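Local coordinates for protein Non-atp dependent l-selective hydantoinase (Arthrobacter aurescens, PDB 1GKR) that hydrolyses the cyclic amide bond of 5-substituted hydantoins, preferring aryl over alkyl derivatives, with stereoselectivity that depends on the substrate, using two zinc ions per subunit, at residues A[4-9]-A[43-48]; A[55-60]-A[87-92]; A[184-189]-A[217-222]; A[387-392]-A[425-430]. All blocks are in the same frame, centred on the assembly; numbering follows the deposited sequence.

Interaction 1. Residues A[4-9]-A[43-48]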
loop_
_atom_site.group_PDB
_atom_site.type_symbol
_atom_site.label_atom_id
_atom_site.label_comp_id
_atom_site.label_asym_id
_atom_site.label_seq_id
_atom_site.Cartn_x
_atom_site.Cartn_y
_atom_site.Cartn_z
ATOM N N VAL A 4 35.550 38.989 13.351
ATOM C CA VAL A 4 35.890 37.872 14.226
ATOM C C VAL A 4 36.216 36.621 13.433
ATOM O O VAL A 4 35.698 36.413 12.336
ATOM C CB VAL A 4 34.737 37.560 15.228
ATOM C CG1 VAL A 4 33.441 37.448 14.497
ATOM C CG2 VAL A 4 35.013 36.261 15.983
ATOM N N ILE A 5 37.097 35.804 13.998
ATOM C CA ILE A 5 37.501 34.551 13.394
ATOM C C ILE A 5 37.360 33.457 14.434
ATOM O O ILE A 5 37.888 33.565 15.544
ATOM C CB ILE A 5 38.969 34.583 12.927
ATOM C CG1 ILE A 5 39.084 35.383 11.636
ATOM C CG2 ILE A 5 39.485 33.166 12.677
ATOM C CD1 ILE A 5 40.504 35.483 11.126
ATOM N N VAL A 6 36.621 32.412 14.083
ATOM C CA VAL A 6 36.446 31.282 14.983
ATOM C C VAL A 6 37.320 30.230 14.337
ATOM O O VAL A 6 37.026 29.773 13.230
ATOM C CB VAL A 6 34.991 30.779 15.003
ATOM C CG1 VAL A 6 34.828 29.751 16.096
ATOM C CG2 VAL A 6 34.029 31.941 15.199
ATOM N N LYS A 7 38.410 29.856 14.995
ATOM C CA LYS A 7 39.269 28.867 14.381
ATOM C C LYS A 7 39.328 27.505 15.033
ATOM O O LYS A 7 38.972 27.341 16.203
ATOM C CB LYS A 7 40.676 29.431 14.181
ATOM C CG LYS A 7 41.320 30.104 15.350
ATOM C CD LYS A 7 42.499 30.921 14.813
ATOM C CE LYS A 7 43.464 31.325 15.919
ATOM N NZ LYS A 7 44.063 30.138 16.627
ATOM N N ASN A 8 39.765 26.532 14.233
ATOM C CA ASN A 8 39.879 25.143 14.643
ATOM C C ASN A 8 38.501 24.608 14.936
ATOM O O ASN A 8 38.243 24.052 16.003
ATOM C CB ASN A 8 40.768 25.017 15.871
ATOM C CG ASN A 8 42.118 25.643 15.651
ATOM O OD1 ASN A 8 42.776 25.370 14.646
ATOM N ND2 ASN A 8 42.540 26.497 16.579
ATOM N N CYS A 9 37.611 24.798 13.974
ATOM C CA CYS A 9 36.248 24.333 14.122
ATOM C C CYS A 9 36.117 22.993 13.456
ATOM O O CYS A 9 36.748 22.743 12.436
ATOM C CB CYS A 9 35.265 25.261 13.413
ATOM S SG CYS A 9 35.256 26.953 13.933
ATOM N N ARG A 43 38.545 40.302 16.813
ATOM C CA ARG A 43 38.379 39.338 17.884
ATOM C C ARG A 43 38.662 37.939 17.341
ATOM O O ARG A 43 38.382 37.649 16.187
ATOM C CB ARG A 43 36.937 39.464 18.417
ATOM C CG ARG A 43 36.435 38.357 19.359
ATOM C CD ARG A 43 36.839 38.535 20.838
ATOM N NE ARG A 43 36.206 37.539 21.719
ATOM C CZ ARG A 43 34.932 37.568 22.122
ATOM N NH1 ARG A 43 34.113 38.552 21.739
ATOM N NH2 ARG A 43 34.472 36.600 22.910
ATOM N N THR A 44 39.241 37.081 18.170
ATOM C CA THR A 44 39.535 35.721 17.758
ATOM C C THR A 44 39.030 34.698 18.767
ATOM O O THR A 44 39.278 34.809 19.968
ATOM C CB THR A 44 41.048 35.524 17.540
ATOM O OG1 THR A 44 41.384 35.944 16.217
ATOM C CG2 THR A 44 41.448 34.070 17.708
ATOM N N ILE A 45 38.305 33.703 18.270
ATOM C CA ILE A 45 37.781 32.657 19.123
ATOM C C ILE A 45 38.422 31.348 18.693
ATOM O O ILE A 45 38.414 31.003 17.511
ATOM C CB ILE A 45 36.263 32.486 18.959
ATOM C CG1 ILE A 45 35.541 33.831 19.061
ATOM C CG2 ILE A 45 35.760 31.508 20.000
ATOM C CD1 ILE A 45 35.381 34.317 20.449
ATOM N N ASP A 46 38.976 30.612 19.642
ATOM C CA ASP A 46 39.585 29.337 19.309
ATOM C C ASP A 46 38.637 28.250 19.772
ATOM O O ASP A 46 38.406 28.106 20.973
ATOM C CB ASP A 46 40.916 29.165 20.027
ATOM C CG ASP A 46 41.749 28.023 19.453
ATOM O OD1 ASP A 46 41.175 26.974 19.071
ATOM O OD2 ASP A 46 42.988 28.178 19.395
ATOM N N ALA A 47 38.086 27.489 18.832
ATOM C CA ALA A 47 37.162 26.415 19.183
ATOM C C ALA A 47 37.945 25.213 19.714
ATOM O O ALA A 47 37.376 24.295 20.309
ATOM C CB ALA A 47 36.329 26.019 17.965
ATOM N N GLY A 48 39.255 25.228 19.484
ATOM C CA GLY A 48 40.108 24.154 19.952
ATOM C C GLY A 48 39.720 22.789 19.435
ATOM O O GLY A 48 39.960 21.775 20.093
#
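Asp46 and Asn8 meet at the ends of two parallel strands. Asn8 ND2 gives a nearly straight bond to Asp46 OD1 (2.9 Å). The bond stays in the amide plane but reaches the carboxylate from above its plane. The same OD1 takes Gly48 N on its anti side, at 2.6 Å, which makes an Asx turn. The other oxygen, Asp46 OD2, forms a long salt bridge with Lys7 NZ (3.6 Å). Asp46 CG is anti to its own N (chi1 -166°), and this puts the carboxylate beside Asn8 and Lys7.

These strands belong to the small beta domain that hydantoinases carry next to their TIM barrel. The backbone bonds step between strands in the parallel pattern. Ile5 N donates to Arg43 O (3.1 Å). Ile5 O accepts Ile45 N (2.8 Å), Ile45 O accepts Lys7 N, and Lys7 O accepts Ala47 N. Across the far edge of strand 4-7, Val4 and Val6 bond to Val24 and Ile22 of strand 16-25.

Val4 CG2 lies 4.0 Å from Ile45 CG1. Val6 CG1 packs on Ile45 CB on the same face, which is turned to Leu389 and Ile391. Lys7 lays its CE against Thr44 CG2 (3.8 Å) on the other face.

Interaction 2. Residues A[55-60]-A[87-92]. With ZN (zinc ion), chain F.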
loop_
_atom_site.group_PDB
_atom_site.type_symbol
_atom_site.label_atom_id
_atom_site.label_comp_id
_atom_site.label_asym_id
_atom_site.label_seq_id
_atom_site.Cartn_x
_atom_site.Cartn_y
_atom_site.Cartn_z
ATOM N N GLY A 55 23.331 27.884 14.598
ATOM C CA GLY A 55 22.429 28.117 15.701
ATOM C C GLY A 55 21.163 27.316 15.461
ATOM O O GLY A 55 20.729 27.148 14.320
ATOM N N VAL A 56 20.571 26.798 16.528
ATOM C CA VAL A 56 19.343 26.030 16.392
ATOM C C VAL A 56 18.185 26.952 16.027
ATOM O O VAL A 56 18.076 28.054 16.563
ATOM C CB VAL A 56 18.995 25.320 17.695
ATOM C CG1 VAL A 56 17.569 24.792 17.632
ATOM C CG2 VAL A 56 19.993 24.191 17.932
ATOM N N VAL A 57 17.341 26.509 15.102
ATOM C CA VAL A 57 16.181 27.276 14.678
ATOM C C VAL A 57 14.957 26.533 15.193
ATOM O O VAL A 57 14.612 25.474 14.675
ATOM C CB VAL A 57 16.099 27.388 13.132
ATOM C CG1 VAL A 57 14.773 27.999 12.715
ATOM C CG2 VAL A 57 17.248 28.246 12.614
ATOM N N ASP A 58 14.312 27.078 16.221
ATOM C CA ASP A 58 13.135 26.438 16.794
ATOM C C ASP A 58 11.853 27.076 16.251
ATOM O O ASP A 58 11.546 28.232 16.538
ATOM C CB ASP A 58 13.173 26.531 18.313
ATOM C CG ASP A 58 12.216 25.574 18.959
ATOM O OD1 ASP A 58 11.140 25.351 18.379
ATOM O OD2 ASP A 58 12.524 25.042 20.043
ATOM N N GLU A 59 11.120 26.299 15.460
ATOM C CA GLU A 59 9.881 26.729 14.809
ATOM C C GLU A 59 8.654 26.630 15.700
ATOM O O GLU A 59 7.554 26.998 15.282
ATOM C CB GLU A 59 9.615 25.851 13.582
ATOM C CG GLU A 59 9.377 24.393 13.972
ATOM C CD GLU A 59 9.217 23.454 12.789
ATOM O OE1 GLU A 59 9.676 23.804 11.680
ATOM O OE2 GLU A 59 8.647 22.353 12.977
ATOM N N HIS A 60 8.821 26.117 16.911
ATOM C CA HIS A 60 7.670 25.948 17.777
ATOM C C HIS A 60 7.852 26.517 19.181
ATOM O O HIS A 60 8.095 25.781 20.141
ATOM C CB HIS A 60 7.321 24.469 17.836
ATOM C CG HIS A 60 5.944 24.203 18.346
ATOM N ND1 HIS A 60 5.241 23.057 18.034
ATOM C CD2 HIS A 60 5.137 24.937 19.149
ATOM C CE1 HIS A 60 4.059 23.103 18.622
ATOM N NE2 HIS A 60 3.971 24.232 19.304
ATOM N N ILE A 87 19.633 28.156 21.020
ATOM C CA ILE A 87 18.598 28.447 20.036
ATOM C C ILE A 87 18.726 29.911 19.640
ATOM O O ILE A 87 18.331 30.806 20.376
ATOM C CB ILE A 87 17.197 28.148 20.621
ATOM C CG1 ILE A 87 17.106 26.653 20.929
ATOM C CG2 ILE A 87 16.086 28.580 19.661
ATOM C CD1 ILE A 87 15.785 26.240 21.517
ATOM N N THR A 88 19.284 30.144 18.460
ATOM C CA THR A 88 19.519 31.496 17.975
ATOM C C THR A 88 18.357 32.184 17.263
ATOM O O THR A 88 18.345 33.405 17.142
ATOM C CB THR A 88 20.753 31.507 17.096
ATOM O OG1 THR A 88 20.611 30.507 16.079
ATOM C CG2 THR A 88 21.987 31.195 17.946
ATOM N N THR A 89 17.407 31.427 16.734
ATOM C CA THR A 89 16.241 32.087 16.160
ATOM C C THR A 89 14.994 31.256 16.466
ATOM O O THR A 89 15.000 30.020 16.383
ATOM C CB THR A 89 16.355 32.422 14.625
ATOM O OG1 THR A 89 15.433 31.625 13.888
ATOM C CG2 THR A 89 17.736 32.231 14.111
ATOM N N ILE A 90 13.942 31.959 16.881
ATOM C CA ILE A 90 12.686 31.336 17.246
ATOM C C ILE A 90 11.569 31.866 16.361
ATOM O O ILE A 90 11.681 32.940 15.762
ATOM C CB ILE A 90 12.305 31.665 18.720
ATOM C CG1 ILE A 90 12.035 33.166 18.865
ATOM C CG2 ILE A 90 13.426 31.283 19.662
ATOM C CD1 ILE A 90 11.544 33.571 20.218
ATOM N N ILE A 91 10.490 31.102 16.274
ATOM C CA ILE A 91 9.340 31.541 15.524
ATOM C C ILE A 91 8.204 31.449 16.544
ATOM O O ILE A 91 7.807 30.352 16.912
ATOM C CB ILE A 91 9.099 30.629 14.314
ATOM C CG1 ILE A 91 10.428 30.372 13.595
ATOM C CG2 ILE A 91 8.171 31.314 13.327
ATOM C CD1 ILE A 91 10.289 29.657 12.255
ATOM N N GLU A 92 7.726 32.602 17.030
ATOM C CA GLU A 92 6.652 32.666 18.037
ATOM C C GLU A 92 5.309 32.292 17.472
ATOM O O GLU A 92 4.905 32.848 16.450
ATOM C CB GLU A 92 6.498 34.078 18.593
ATOM C CG GLU A 92 6.910 34.253 20.030
ATOM C CD GLU A 92 6.045 33.510 21.022
ATOM O OE1 GLU A 92 4.833 33.818 21.162
ATOM O OE2 GLU A 92 6.607 32.614 21.672
HETATM ZN ZN ZN F . 2.380 24.292 20.703
HETATM O O HOH W 1 1.088 22.767 22.212
#
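Thr89 O accepts Asp58 N at 3.0 Å, the shortest backbone bond between the two strands. They are parallel neighbours in the TIM barrel, and helix 75-85 connects them in a beta-alpha-beta unit. Asp58 O accepts Ile91 N (3.1 Å). Val56 O is shared by Thr88 N and Thr89 N, both weakly.

Ile87 fills the angle between Val56 and Asp58. Its CG1 meets Val56 CG1 at 3.8 Å. Its CG2, anti to the backbone N (chi1 -63° for CG1), lies on Asp58 CB, and its CD1 reaches Asp58 OD2. Cut back to an alanine, this position is likely to open a gap between Val56 CG1 and Asp58 CB and leave both side chains looser. On the opposite face Val57 packs its methyls against Thr89 OG1. Ile91 CD1 covers Glu59 CB.

Asp58 probably also positions the metal ligand that follows. Its OD1 takes His60 N (2.8 Å) in an Asx turn, and its OD2 is bonded to Ser311. The turn sends His60 away from strand 87-92 into the active site, where His62, carboxylated Lys147, Asp312 and a water also bind the zinc ion. Glu262 accepts from His60 ND1, and His60 NE2 binds the zinc ion at 2.1 Å.

Interaction 3. Residues A[184-189]-A[217-222]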
loop_
_atom_site.group_PDB
_atom_site.type_symbol
_atom_site.label_atom_id
_atom_site.label_comp_id
_atom_site.label_asym_id
_atom_site.label_seq_id
_atom_site.Cartn_x
_atom_site.Cartn_y
_atom_site.Cartn_z
ATOM N N ALA A 184 -2.823 18.607 15.159
ATOM C CA ALA A 184 -3.796 17.623 14.719
ATOM C C ALA A 184 -4.317 16.623 15.726
ATOM O O ALA A 184 -3.647 15.647 16.051
ATOM C CB ALA A 184 -3.266 16.880 13.499
ATOM N N GLU A 185 -5.526 16.877 16.213
ATOM C CA GLU A 185 -6.212 15.963 17.123
ATOM C C GLU A 185 -7.687 16.094 16.819
ATOM O O GLU A 185 -8.100 17.039 16.160
ATOM C CB GLU A 185 -5.942 16.298 18.585
ATOM C CG GLU A 185 -4.539 15.932 19.022
ATOM C CD GLU A 185 -4.392 15.904 20.517
ATOM O OE1 GLU A 185 -4.142 16.973 21.123
ATOM O OE2 GLU A 185 -4.547 14.802 21.081
ATOM N N ASN A 186 -8.486 15.138 17.265
ATOM C CA ASN A 186 -9.913 15.222 17.006
ATOM C C ASN A 186 -10.609 15.763 18.257
ATOM O O ASN A 186 -10.792 15.055 19.247
ATOM C CB ASN A 186 -10.476 13.856 16.634
ATOM C CG ASN A 186 -11.872 13.955 16.097
ATOM O OD1 ASN A 186 -12.758 14.496 16.756
ATOM N ND2 ASN A 186 -12.083 13.454 14.888
ATOM N N GLU A 187 -10.980 17.036 18.195
ATOM C CA GLU A 187 -11.624 17.719 19.311
ATOM C C GLU A 187 -12.812 16.986 19.907
ATOM O O GLU A 187 -12.889 16.745 21.107
ATOM C CB GLU A 187 -12.070 19.104 18.860
ATOM C CG GLU A 187 -12.896 19.831 19.875
ATOM C CD GLU A 187 -12.556 21.302 19.934
ATOM O OE1 GLU A 187 -11.475 21.645 20.475
ATOM O OE2 GLU A 187 -13.366 22.116 19.428
ATOM N N THR A 188 -13.735 16.634 19.035
ATOM C CA THR A 188 -14.962 15.966 19.400
ATOM C C THR A 188 -14.836 14.593 20.036
ATOM O O THR A 188 -15.630 14.240 20.903
ATOM C CB THR A 188 -15.843 15.907 18.166
ATOM O OG1 THR A 188 -16.784 16.972 18.227
ATOM C CG2 THR A 188 -16.543 14.627 18.058
ATOM N N ILE A 189 -13.853 13.816 19.597
ATOM C CA ILE A 189 -13.639 12.483 20.148
ATOM C C ILE A 189 -12.992 12.620 21.510
ATOM O O ILE A 189 -13.317 11.882 22.438
ATOM C CB ILE A 189 -12.744 11.640 19.224
ATOM C CG1 ILE A 189 -13.566 11.191 18.009
ATOM C CG2 ILE A 189 -12.165 10.441 19.983
ATOM C CD1 ILE A 189 -12.739 10.615 16.892
ATOM N N GLU A 217 -5.413 10.950 17.298
ATOM C CA GLU A 217 -4.365 11.850 16.829
ATOM C C GLU A 217 -4.091 11.493 15.378
ATOM O O GLU A 217 -3.965 12.358 14.508
ATOM C CB GLU A 217 -3.073 11.671 17.627
ATOM C CG GLU A 217 -1.899 12.457 17.055
ATOM C CD GLU A 217 -0.623 12.276 17.851
ATOM O OE1 GLU A 217 -0.468 11.243 18.522
ATOM O OE2 GLU A 217 0.253 13.154 17.801
ATOM N N ASN A 218 -4.005 10.200 15.117
ATOM C CA ASN A 218 -3.722 9.743 13.775
ATOM C C ASN A 218 -4.854 9.989 12.792
ATOM O O ASN A 218 -4.616 10.170 11.605
ATOM C CB ASN A 218 -3.320 8.275 13.826
ATOM C CG ASN A 218 -1.951 8.079 14.468
ATOM O OD1 ASN A 218 -1.573 6.961 14.820
ATOM N ND2 ASN A 218 -1.200 9.168 14.613
ATOM N N GLU A 219 -6.086 10.015 13.277
ATOM C CA GLU A 219 -7.205 10.285 12.388
ATOM C C GLU A 219 -7.079 11.735 11.911
ATOM O O GLU A 219 -7.266 12.036 10.730
ATOM C CB GLU A 219 -8.525 10.079 13.129
ATOM C CG GLU A 219 -9.778 10.345 12.303
ATOM C CD GLU A 219 -10.075 11.834 12.120
ATOM O OE1 GLU A 219 -9.962 12.578 13.119
ATOM O OE2 GLU A 219 -10.434 12.261 10.990
ATOM N N ALA A 220 -6.750 12.633 12.833
ATOM C CA ALA A 220 -6.612 14.039 12.488
ATOM C C ALA A 220 -5.472 14.227 11.491
ATOM O O ALA A 220 -5.565 15.036 10.557
ATOM C CB ALA A 220 -6.360 14.861 13.738
ATOM N N ILE A 221 -4.390 13.481 11.681
ATOM C CA ILE A 221 -3.272 13.602 10.767
ATOM C C ILE A 221 -3.748 13.172 9.376
ATOM O O ILE A 221 -3.499 13.852 8.371
ATOM C CB ILE A 221 -2.092 12.737 11.244
ATOM C CG1 ILE A 221 -1.474 13.365 12.494
ATOM C CG2 ILE A 221 -1.059 12.617 10.155
ATOM C CD1 ILE A 221 -0.402 12.498 13.174
ATOM N N GLN A 222 -4.459 12.051 9.334
ATOM C CA GLN A 222 -4.989 11.501 8.089
ATOM C C GLN A 222 -5.884 12.518 7.383
ATOM O O GLN A 222 -5.815 12.688 6.169
ATOM C CB GLN A 222 -5.789 10.253 8.404
ATOM C CG GLN A 222 -6.149 9.395 7.216
ATOM C CD GLN A 222 -5.647 7.961 7.407
ATOM O OE1 GLN A 222 -6.028 7.048 6.669
ATOM N NE2 GLN A 222 -4.779 7.762 8.408
HETATM O O HOH W 2 -0.512 15.020 16.033
#
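Asn186 stands between two helices and uses both ends of its amide. CG is anti to the backbone N (chi1 -168°), which carries the amide toward Glu219. ND2 then bonds Glu219 OE1 (2.9 Å) from above the carboxylate plane, with the planes 63° apart. It also donates to Asp163 of a neighbouring subunit. OD1 accepts Ile189 N (3.1 Å) from above the carbonyl plane, so Asn186 is the N-cap of helix 187-199. A leucine in its place is likely to leave Ile189 N without its capping acceptor and to cost Glu219 this donor.

Glu219 reaches the amide by bending at chi2 (-77°), and Arg223 also holds its OE1. Glu217 is extended instead. Its OE2 takes a water (2.7 Å) that also donates to Ala184 O (3.2 Å), while its OE1 accepts a hydrogen bond from Ser241 and forms a salt bridge with Arg289. The backbones come close through small residues. Ala184 CB meets Ala220 CB at 3.7 Å and Ile221 CG1 at 4.1 Å.

Glu185 turns the other way, and its OE1 bonds His183, a zinc ligand. The segment leads from strand 179-182 of the barrel into helix 187-199, across helix 214-231, whose Ile221 also touches helix 243-254.

Interaction 4. Residues A[387-392]-A[425-430]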
loop_
_atom_site.group_PDB
_atom_site.type_symbol
_atom_site.label_atom_id
_atom_site.label_comp_id
_atom_site.label_asym_id
_atom_site.label_seq_id
_atom_site.Cartn_x
_atom_site.Cartn_y
_atom_site.Cartn_z
ATOM N N ALA A 387 26.162 34.861 10.828
ATOM C CA ALA A 387 27.105 34.072 11.606
ATOM C C ALA A 387 26.446 33.622 12.911
ATOM O O ALA A 387 26.649 34.239 13.959
ATOM C CB ALA A 387 28.369 34.896 11.900
ATOM N N ASP A 388 25.640 32.565 12.847
ATOM C CA ASP A 388 24.990 32.047 14.048
ATOM C C ASP A 388 25.582 30.676 14.384
ATOM O O ASP A 388 25.232 29.686 13.757
ATOM C CB ASP A 388 23.476 31.927 13.831
ATOM C CG ASP A 388 22.790 33.286 13.657
ATOM O OD1 ASP A 388 23.483 34.321 13.695
ATOM O OD2 ASP A 388 21.548 33.328 13.476
ATOM N N LEU A 389 26.491 30.615 15.356
ATOM C CA LEU A 389 27.089 29.338 15.709
ATOM C C LEU A 389 26.948 29.002 17.159
ATOM O O LEU A 389 26.578 29.820 17.993
ATOM C CB LEU A 389 28.600 29.263 15.468
ATOM C CG LEU A 389 29.572 30.133 14.689
ATOM C CD1 LEU A 389 28.873 31.151 13.844
ATOM C CD2 LEU A 389 30.478 30.780 15.677
ATOM N N LEU A 390 27.334 27.771 17.434
ATOM C CA LEU A 390 27.350 27.218 18.765
ATOM C C LEU A 390 28.651 26.421 18.825
ATOM O O LEU A 390 28.962 25.655 17.907
ATOM C CB LEU A 390 26.173 26.255 18.989
ATOM C CG LEU A 390 24.722 26.698 18.755
ATOM C CD1 LEU A 390 23.763 25.621 19.261
ATOM C CD2 LEU A 390 24.469 27.991 19.488
ATOM N N ILE A 391 29.447 26.639 19.862
ATOM C CA ILE A 391 30.640 25.835 20.033
ATOM C C ILE A 391 30.104 24.810 21.031
ATOM O O ILE A 391 29.575 25.174 22.076
ATOM C CB ILE A 391 31.800 26.631 20.643
ATOM C CG1 ILE A 391 32.286 27.678 19.639
ATOM C CG2 ILE A 391 32.938 25.685 21.000
ATOM C CD1 ILE A 391 33.457 28.512 20.114
ATOM N N LEU A 392 30.193 23.534 20.690
ATOM C CA LEU A 392 29.680 22.488 21.558
ATOM C C LEU A 392 30.726 21.855 22.452
ATOM O O LEU A 392 31.913 21.995 22.232
ATOM C CB LEU A 392 29.036 21.388 20.715
ATOM C CG LEU A 392 27.545 21.476 20.393
ATOM C CD1 LEU A 392 27.149 22.864 19.955
ATOM C CD2 LEU A 392 27.245 20.462 19.312
ATOM N N LEU A 425 28.964 28.234 24.007
ATOM C CA LEU A 425 29.163 29.563 23.441
ATOM C C LEU A 425 28.103 29.631 22.362
ATOM O O LEU A 425 27.922 28.688 21.595
ATOM C CB LEU A 425 30.554 29.676 22.801
ATOM C CG LEU A 425 31.127 30.916 22.078
ATOM C CD1 LEU A 425 30.205 31.423 20.992
ATOM C CD2 LEU A 425 31.385 31.997 23.075
ATOM N N THR A 426 27.365 30.723 22.321
ATOM C CA THR A 426 26.373 30.844 21.287
ATOM C C THR A 426 26.418 32.266 20.787
ATOM O O THR A 426 26.430 33.210 21.583
ATOM C CB THR A 426 24.948 30.443 21.789
ATOM O OG1 THR A 426 24.020 31.487 21.492
ATOM C CG2 THR A 426 24.949 30.132 23.260
ATOM N N MET A 427 26.518 32.421 19.471
ATOM C CA MET A 427 26.552 33.751 18.901
ATOM C C MET A 427 25.567 33.899 17.769
ATOM O O MET A 427 25.294 32.939 17.030
ATOM C CB MET A 427 27.956 34.118 18.397
ATOM C CG MET A 427 28.437 33.424 17.130
ATOM S SD MET A 427 29.745 34.382 16.242
ATOM C CE MET A 427 31.146 34.174 17.294
ATOM N N VAL A 428 24.995 35.094 17.659
ATOM C CA VAL A 428 24.083 35.357 16.564
ATOM C C VAL A 428 24.595 36.601 15.856
ATOM O O VAL A 428 24.994 37.578 16.502
ATOM C CB VAL A 428 22.592 35.505 17.024
ATOM C CG1 VAL A 428 22.480 35.217 18.482
ATOM C CG2 VAL A 428 22.039 36.868 16.647
ATOM N N ARG A 429 24.618 36.526 14.524
ATOM C CA ARG A 429 25.096 37.604 13.677
ATOM C C ARG A 429 26.463 38.143 14.111
ATOM O O ARG A 429 26.691 39.355 14.205
ATOM C CB ARG A 429 24.050 38.714 13.605
ATOM C CG ARG A 429 22.901 38.350 12.696
ATOM C CD ARG A 429 21.787 39.383 12.714
ATOM N NE ARG A 429 21.092 39.407 13.995
ATOM C CZ ARG A 429 21.313 40.301 14.951
ATOM N NH1 ARG A 429 22.212 41.253 14.771
ATOM N NH2 ARG A 429 20.642 40.234 16.095
ATOM N N GLY A 430 27.373 37.216 14.379
ATOM C CA GLY A 430 28.714 37.601 14.755
ATOM C C GLY A 430 28.966 38.089 16.169
ATOM O O GLY A 430 30.101 38.454 16.478
#
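Asp388 OD1 accepts Arg429 N at 2.6 Å, nearly along its C-O axis. One residue back, Ala387 O takes Gly430 N in an almost straight bond (3.1 Å). These two bonds tie down the turn where strand 425-428 ends. Gly430 has backbone angles at which a side chain would be jammed against the preceding carbonyl oxygen, so glycine suits the turn.

From there the two strands run antiparallel in the beta domain beside the TIM barrel. Leu389 O accepts Met427 N (3.0 Å), and Leu425 O accepts Ile391 N (3.1 Å). Leu390 and Thr426 form a non-hydrogen-bonded pair. Their side chains lie side by side, with Leu390 CD2 over Thr426 CB. On the other face Leu389 and Met427 also point the same way, and Leu389 CD2 rests on Met427 CG (3.6 Å). Met427 CG sits between the backbone N and the carbonyl carbon (chi1 72°), and the chain bends again at chi3, which keeps SD and CE alongside Leu389. Next to them Ile391 CD1 touches Leu425 CG at 3.9 Å.

A second shell fixes the polar ends. Lys378 forms a salt bridge with Asp388 OD2. Arg429 points away from strand 389-393, pairs through NE with Asp120, and makes a cation-pi contact with Phe445. Thr426 OG1 bonds weakly to Ala83 O of helix 75-85.

Strand 389-393 thus lies between strand 418-428 and strand 51-62, which it meets through Gly55 and Met53. The Thr426 face packs on Thr88 of barrel strand 87-92, and the Leu389 and Ile391 face is turned to strands 4-7 and 44-46.

The four contacts follow one another along the chain, and none nests in or crosses another. Interaction 1 closes the N-terminal loop that holds strands 9-13, 16-25 and 28-33. Interaction 2 closes the first barrel crossover, over helix 75-85. Interaction 3 closes a helical excursion after strand 179-182. Back in the beta domain, interaction 4 closes the loop between strands 389-393 and 418-428, which carries the short strand 398-399. There 387-392 touches interaction 1 through Val6 with Leu389 and Ile45 with Ile391. It also reaches interaction 2, where Gly55 N probably bonds Asp388 O. Interaction 3 stands apart, its centre about 49 Å from that of interaction 1, beyond the zinc site that His60 helps to form.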